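Local coordinates for UDP-N-acetylglucosamine pyrophosphorylase (Entamoeba histolytica, PDB 3OC9), which probably catalyses the reaction of UTP with N-acetyl-alpha-D-glucosamine 1-phosphate that yields UDP-N-acetylglucosamine and diphosphate, at residues A[278-283]-A[312-317]; A[284-289]-A[305-310]. All blocks are in the same frame, centred on the assembly; numbering follows the deposited sequence.

Contact 1 of 2, residues A[278-283]-A[312-317]; sequences QLPYHI and FFDVFP
D314 meets L279, P280 and H282 together, so that one acidic side chain on a 3-10 turn illustrates how a carboxylate can tie one loop to the chain running into strand 282-286. Its CG stands beside the backbone N and anti to the carbonyl carbon (chi1 -72°), which carries the carboxylate out toward 278-283. There OD2 accepts a hydrogen bond from H282 NE2 at 2.8 Å, with an N-H...O angle of 159°. The bond uses the syn lone pair of OD2 and arrives at the edge of the imidazole, close to its plane; ring and carboxylate are nearly coplanar, 9° apart. This is a His-carboxylate pair with NE2 as the donor. The same D314 OD2 receives a second hydrogen bond from a water, 2.7 Å away, which also donates to P280 O. In the fold, the pair joins strand 282-286 of the two-stranded antiparallel sheet to the 3-10 segment that precedes strand 322-326 of the large mixed sheet, with F311 stacked on the H282 ring. P280 lays its ring obliquely against the acid, its CG 3.6 Å from D314 OD2 and its CD packed near CB, and L279 CD2 reaches D314 CB at 3.8 Å. Next along the turn comes V315, where L279 CD2 lies 3.8 Å from V315 N and 4.3 Å from V315 CB. The V315 side chain also touches F161 of helix 160-166.

Contact 2 of 2, residues A[284-289]-A[305-310]; sequences AKKKVP and GIKKEI. Unlike the reference sequence in segment 305-310: I310 (reference Met).
A284 and K307 form a hydrogen-bonded pair of an antiparallel two-stranded sheet, and the exchange between their backbones is a compact example of the antiparallel ladder. K307 N gives to A284 O at 2.8 Å and A284 N to K307 O at 3.1 Å, both nearly straight. K285 and I306 follow as a non-hydrogen-bonded pair, with K285 CA directing a CA-H...O contact at G305 O. At K286 and G305 the ladder is uneven: G305 N donates firmly to K286 O at 2.8 Å, whereas the return bond from K286 N is bent to 132° and weak. G305 has no side chain, and V288 CG2 approaches its CA at 4.2 Å.

Side chains meet on the face that carries A284, K286 and K307. K307 and K286 cross at about a right angle, K286 CD lying 4.1 Å from K307 CD, and A284 CB rests 3.7 Å from E309 CD, against the carboxylate. A bend at chi3 (-67°) turns the K307 ammonium back over A284 toward E309. E309 and a water both hold that ammonium: K307 NZ makes a salt bridge on the syn side of E309 OE2 at 3.1 Å, 26° out of the carboxylate plane, and it donates to a water that in turn donates to K285 O. Farther out, K307 also touches A153 of strand 149-154, I306 has a backbone bond to V136, and V288 N donates to N304 OD1.

Strand 282-286 runs through both contacts, whose centres lie about 17 Å apart on the same side of the chain's centre. Along the chain, contact 2 is nested inside the loop that contact 1 closes: 278-283 leads directly into 284-289, and 305-310 returns before 312-317. The two meet where H282 N probably donates to E309 O, and Y281 packs on K308 and I310. Contact 2 thus pairs the strands of the two-stranded antiparallel sheet, while contact 1 joins the chain at the H282 end of that sheet to the segment leading into strand 322-326 of the large mixed sheet, which is consistent with a GT-A-type nucleotidyltransferase fold.

Contact 1 of 2, residues A[278-283]-A[312-317]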
loop_
_atom_site.group_PDB
_atom_site.type_symbol
_atom_site.label_atom_id
_atom_site.label_comp_id
_atom_site.label_asym_id
_atom_site.label_seq_id
_atom_site.Cartn_x
_atom_site.Cartn_y
_atom_site.Cartn_z
ATOM N N GLN A 278 3.294 -12.318 -19.503
ATOM C CA GLN A 278 2.186 -13.233 -19.179
ATOM C C GLN A 278 2.337 -13.856 -17.777
ATOM O O GLN A 278 3.216 -14.708 -17.552
ATOM C CB GLN A 278 2.068 -14.342 -20.248
ATOM N N LEU A 279 1.484 -13.421 -16.840
ATOM C CA LEU A 279 1.489 -13.913 -15.449
ATOM C C LEU A 279 0.767 -15.276 -15.272
ATOM O O LEU A 279 -0.211 -15.552 -15.980
ATOM C CB LEU A 279 0.877 -12.840 -14.509
ATOM C CG LEU A 279 1.651 -11.501 -14.396
ATOM C CD1 LEU A 279 0.781 -10.400 -13.750
ATOM C CD2 LEU A 279 2.937 -11.656 -13.589
ATOM N N PRO A 280 1.245 -16.132 -14.341
ATOM C CA PRO A 280 0.608 -17.443 -14.120
ATOM C C PRO A 280 -0.748 -17.342 -13.375
ATOM O O PRO A 280 -0.931 -16.447 -12.543
ATOM C CB PRO A 280 1.651 -18.211 -13.301
ATOM C CG PRO A 280 2.418 -17.139 -12.563
ATOM C CD PRO A 280 2.450 -15.953 -13.502
ATOM N N TYR A 281 -1.698 -18.235 -13.689
ATOM C CA TYR A 281 -2.998 -18.205 -12.981
ATOM C C TYR A 281 -2.929 -18.836 -11.580
ATOM O O TYR A 281 -2.110 -19.747 -11.327
ATOM C CB TYR A 281 -4.136 -18.848 -13.828
ATOM C CG TYR A 281 -4.490 -18.069 -15.085
ATOM C CD1 TYR A 281 -4.994 -16.765 -15.010
ATOM C CD2 TYR A 281 -4.329 -18.639 -16.356
ATOM C CE1 TYR A 281 -5.312 -16.042 -16.163
ATOM C CE2 TYR A 281 -4.646 -17.920 -17.524
ATOM C CZ TYR A 281 -5.138 -16.621 -17.417
ATOM O OH TYR A 281 -5.456 -15.897 -18.562
ATOM N N HIS A 282 -3.750 -18.314 -10.661
ATOM C CA HIS A 282 -3.970 -18.892 -9.324
ATOM C C HIS A 282 -5.486 -19.057 -9.062
ATOM O O HIS A 282 -6.291 -18.356 -9.693
ATOM C CB HIS A 282 -3.407 -17.958 -8.231
ATOM C CG HIS A 282 -1.921 -17.736 -8.298
ATOM N ND1 HIS A 282 -1.032 -18.395 -7.472
ATOM C CD2 HIS A 282 -1.174 -16.909 -9.071
ATOM C CE1 HIS A 282 0.201 -17.991 -7.742
ATOM N NE2 HIS A 282 0.145 -17.097 -8.716
ATOM N N ILE A 283 -5.856 -19.950 -8.134
ATOM C CA ILE A 283 -7.254 -20.116 -7.672
ATOM C C ILE A 283 -7.464 -19.443 -6.312
ATOM O O ILE A 283 -6.716 -19.725 -5.345
ATOM C CB ILE A 283 -7.663 -21.625 -7.531
ATOM C CG1 ILE A 283 -7.513 -22.395 -8.854
ATOM C CG2 ILE A 283 -9.094 -21.781 -6.952
ATOM C CD1 ILE A 283 -7.988 -21.642 -10.078
ATOM N N PHE A 312 0.452 -9.594 -8.581
ATOM C CA PHE A 312 1.435 -8.623 -9.072
ATOM C C PHE A 312 2.879 -9.055 -8.786
ATOM O O PHE A 312 3.764 -8.803 -9.600
ATOM C CB PHE A 312 1.160 -7.168 -8.583
ATOM C CG PHE A 312 1.577 -6.908 -7.158
ATOM C CD1 PHE A 312 2.930 -6.751 -6.819
ATOM C CD2 PHE A 312 0.615 -6.816 -6.153
ATOM C CE1 PHE A 312 3.328 -6.540 -5.475
ATOM C CE2 PHE A 312 0.994 -6.596 -4.814
ATOM C CZ PHE A 312 2.351 -6.456 -4.478
ATOM N N PHE A 313 3.096 -9.739 -7.663
ATOM C CA PHE A 313 4.471 -10.121 -7.259
ATOM C C PHE A 313 5.099 -11.227 -8.108
ATOM O O PHE A 313 6.324 -11.447 -8.061
ATOM C CB PHE A 313 4.594 -10.376 -5.729
ATOM C CG PHE A 313 3.547 -11.310 -5.164
ATOM C CD1 PHE A 313 2.425 -10.800 -4.505
ATOM C CD2 PHE A 313 3.683 -12.701 -5.289
ATOM C CE1 PHE A 313 1.442 -11.654 -3.981
ATOM C CE2 PHE A 313 2.706 -13.576 -4.756
ATOM C CZ PHE A 313 1.578 -13.046 -4.107
ATOM N N ASP A 314 4.291 -11.911 -8.934
ATOM C CA ASP A 314 4.874 -12.847 -9.912
ATOM C C ASP A 314 5.667 -12.148 -11.031
ATOM O O ASP A 314 6.321 -12.830 -11.826
ATOM C CB ASP A 314 3.802 -13.799 -10.514
ATOM C CG ASP A 314 3.324 -14.868 -9.517
ATOM O OD1 ASP A 314 4.135 -15.356 -8.681
ATOM O OD2 ASP A 314 2.118 -15.244 -9.568
ATOM N N VAL A 315 5.630 -10.805 -11.068
ATOM C CA VAL A 315 6.446 -10.017 -12.020
ATOM C C VAL A 315 7.909 -9.808 -11.555
ATOM O O VAL A 315 8.782 -9.519 -12.380
ATOM C CB VAL A 315 5.777 -8.654 -12.421
ATOM C CG1 VAL A 315 6.161 -7.513 -11.469
ATOM C CG2 VAL A 315 6.145 -8.294 -13.875
ATOM N N PHE A 316 8.172 -10.015 -10.261
ATOM C CA PHE A 316 9.523 -9.751 -9.696
ATOM C C PHE A 316 10.714 -10.426 -10.439
ATOM O O PHE A 316 11.761 -9.775 -10.617
ATOM C CB PHE A 316 9.609 -10.033 -8.163
ATOM C CG PHE A 316 8.789 -9.091 -7.257
ATOM C CD1 PHE A 316 8.057 -7.992 -7.740
ATOM C CD2 PHE A 316 8.779 -9.340 -5.868
ATOM C CE1 PHE A 316 7.308 -7.154 -6.837
ATOM C CE2 PHE A 316 8.031 -8.507 -4.952
ATOM C CZ PHE A 316 7.313 -7.409 -5.439
ATOM N N PRO A 317 10.577 -11.713 -10.878
ATOM C CA PRO A 317 11.751 -12.348 -11.541
ATOM C C PRO A 317 12.098 -11.811 -12.956
ATOM O O PRO A 317 13.171 -12.146 -13.509
ATOM C CB PRO A 317 11.404 -13.853 -11.567
ATOM C CG PRO A 317 9.955 -13.965 -11.193
ATOM C CD PRO A 317 9.512 -12.685 -10.534
HETATM O O HOH W 1 0.236 -14.301 -11.286
#

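Contact 2 of 2, residues A[284-289]-A[305-310]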
loop_
_atom_site.group_PDB
_atom_site.type_symbol
_atom_site.label_atom_id
_atom_site.label_comp_id
_atom_site.label_asym_id
_atom_site.label_seq_id
_atom_site.Cartn_x
_atom_site.Cartn_y
_atom_site.Cartn_z
ATOM N N ALA A 284 -8.467 -18.558 -6.230
ATOM C CA ALA A 284 -8.895 -17.934 -4.979
ATOM C C ALA A 284 -10.379 -18.263 -4.739
ATOM O O ALA A 284 -11.171 -18.307 -5.691
ATOM C CB ALA A 284 -8.670 -16.418 -5.032
ATOM N N LYS A 285 -10.766 -18.504 -3.485
ATOM C CA LYS A 285 -12.155 -18.928 -3.196
ATOM C C LYS A 285 -13.026 -17.897 -2.453
ATOM O O LYS A 285 -12.505 -16.962 -1.822
ATOM C CB LYS A 285 -12.182 -20.292 -2.494
ATOM C CG LYS A 285 -11.546 -21.411 -3.301
ATOM C CD LYS A 285 -12.202 -22.745 -2.986
ATOM C CE LYS A 285 -11.635 -23.871 -3.844
ATOM N NZ LYS A 285 -10.465 -24.507 -3.188
ATOM N N LYS A 286 -14.349 -18.099 -2.532
ATOM C CA LYS A 286 -15.361 -17.128 -2.109
ATOM C C LYS A 286 -16.666 -17.841 -1.713
ATOM O O LYS A 286 -16.959 -18.931 -2.216
ATOM C CB LYS A 286 -15.629 -16.173 -3.284
ATOM C CG LYS A 286 -16.450 -14.943 -2.992
ATOM C CD LYS A 286 -16.514 -14.045 -4.224
ATOM C CE LYS A 286 -17.551 -12.944 -4.059
ATOM N NZ LYS A 286 -17.181 -12.020 -2.947
ATOM N N LYS A 287 -17.444 -17.224 -0.819
ATOM C CA LYS A 287 -18.794 -17.708 -0.484
ATOM C C LYS A 287 -19.830 -16.935 -1.304
ATOM O O LYS A 287 -19.864 -15.691 -1.268
ATOM C CB LYS A 287 -19.079 -17.549 1.014
ATOM N N VAL A 288 -20.658 -17.677 -2.044
ATOM C CA VAL A 288 -21.598 -17.105 -3.016
ATOM C C VAL A 288 -23.009 -17.683 -2.812
ATOM O O VAL A 288 -23.176 -18.909 -2.843
ATOM C CB VAL A 288 -21.137 -17.396 -4.480
ATOM C CG1 VAL A 288 -22.069 -16.747 -5.487
ATOM C CG2 VAL A 288 -19.696 -16.921 -4.712
ATOM N N PRO A 289 -24.025 -16.806 -2.622
ATOM C CA PRO A 289 -25.405 -17.300 -2.478
ATOM C C PRO A 289 -25.928 -17.937 -3.769
ATOM O O PRO A 289 -25.566 -17.498 -4.862
ATOM C CB PRO A 289 -26.219 -16.037 -2.136
ATOM C CG PRO A 289 -25.215 -14.921 -1.928
ATOM C CD PRO A 289 -23.962 -15.331 -2.640
ATOM N N GLY A 305 -17.395 -20.670 -4.387
ATOM C CA GLY A 305 -17.085 -20.051 -5.679
ATOM C C GLY A 305 -15.593 -19.971 -5.976
ATOM O O GLY A 305 -14.783 -19.791 -5.061
ATOM N N ILE A 306 -15.243 -20.094 -7.258
ATOM C CA ILE A 306 -13.845 -20.029 -7.735
ATOM C C ILE A 306 -13.602 -18.742 -8.540
ATOM O O ILE A 306 -14.323 -18.483 -9.511
ATOM C CB ILE A 306 -13.486 -21.304 -8.578
ATOM C CG1 ILE A 306 -13.385 -22.532 -7.669
ATOM C CG2 ILE A 306 -12.191 -21.097 -9.426
ATOM C CD1 ILE A 306 -13.181 -23.848 -8.408
ATOM N N LYS A 307 -12.607 -17.941 -8.118
ATOM C CA LYS A 307 -12.128 -16.753 -8.853
ATOM C C LYS A 307 -10.741 -17.022 -9.477
ATOM O O LYS A 307 -9.802 -17.274 -8.746
ATOM C CB LYS A 307 -11.982 -15.529 -7.909
ATOM C CG LYS A 307 -13.265 -15.007 -7.248
ATOM C CD LYS A 307 -12.931 -13.909 -6.205
ATOM C CE LYS A 307 -12.169 -14.505 -5.025
ATOM N NZ LYS A 307 -11.396 -13.458 -4.299
ATOM N N LYS A 308 -10.625 -16.974 -10.809
ATOM C CA LYS A 308 -9.325 -17.081 -11.514
ATOM C C LYS A 308 -8.558 -15.745 -11.443
ATOM O O LYS A 308 -9.017 -14.747 -12.014
ATOM C CB LYS A 308 -9.571 -17.488 -12.988
ATOM C CG LYS A 308 -8.320 -17.593 -13.848
ATOM C CD LYS A 308 -8.624 -17.469 -15.359
ATOM C CE LYS A 308 -9.427 -18.639 -15.883
ATOM N NZ LYS A 308 -9.621 -18.556 -17.376
ATOM N N GLU A 309 -7.398 -15.728 -10.763
ATOM C CA GLU A 309 -6.643 -14.481 -10.505
ATOM C C GLU A 309 -5.167 -14.507 -10.944
ATOM O O GLU A 309 -4.550 -15.581 -11.045
ATOM C CB GLU A 309 -6.699 -14.095 -9.006
ATOM C CG GLU A 309 -8.100 -13.764 -8.461
ATOM C CD GLU A 309 -8.110 -13.333 -6.987
ATOM O OE1 GLU A 309 -7.043 -13.338 -6.335
ATOM O OE2 GLU A 309 -9.206 -13.001 -6.469
ATOM N N ILE A 310 -4.611 -13.313 -11.188
ATOM C CA ILE A 310 -3.152 -13.146 -11.403
ATOM C C ILE A 310 -2.611 -12.212 -10.297
ATOM O O ILE A 310 -3.341 -11.320 -9.813
ATOM C CB ILE A 310 -2.803 -12.623 -12.848
ATOM C CG1 ILE A 310 -3.682 -11.421 -13.229
ATOM C CG2 ILE A 310 -2.927 -13.771 -13.928
ATOM C CD1 ILE A 310 -3.335 -10.716 -14.570
HETATM O O HOH W 2 -10.792 -14.887 -1.943
#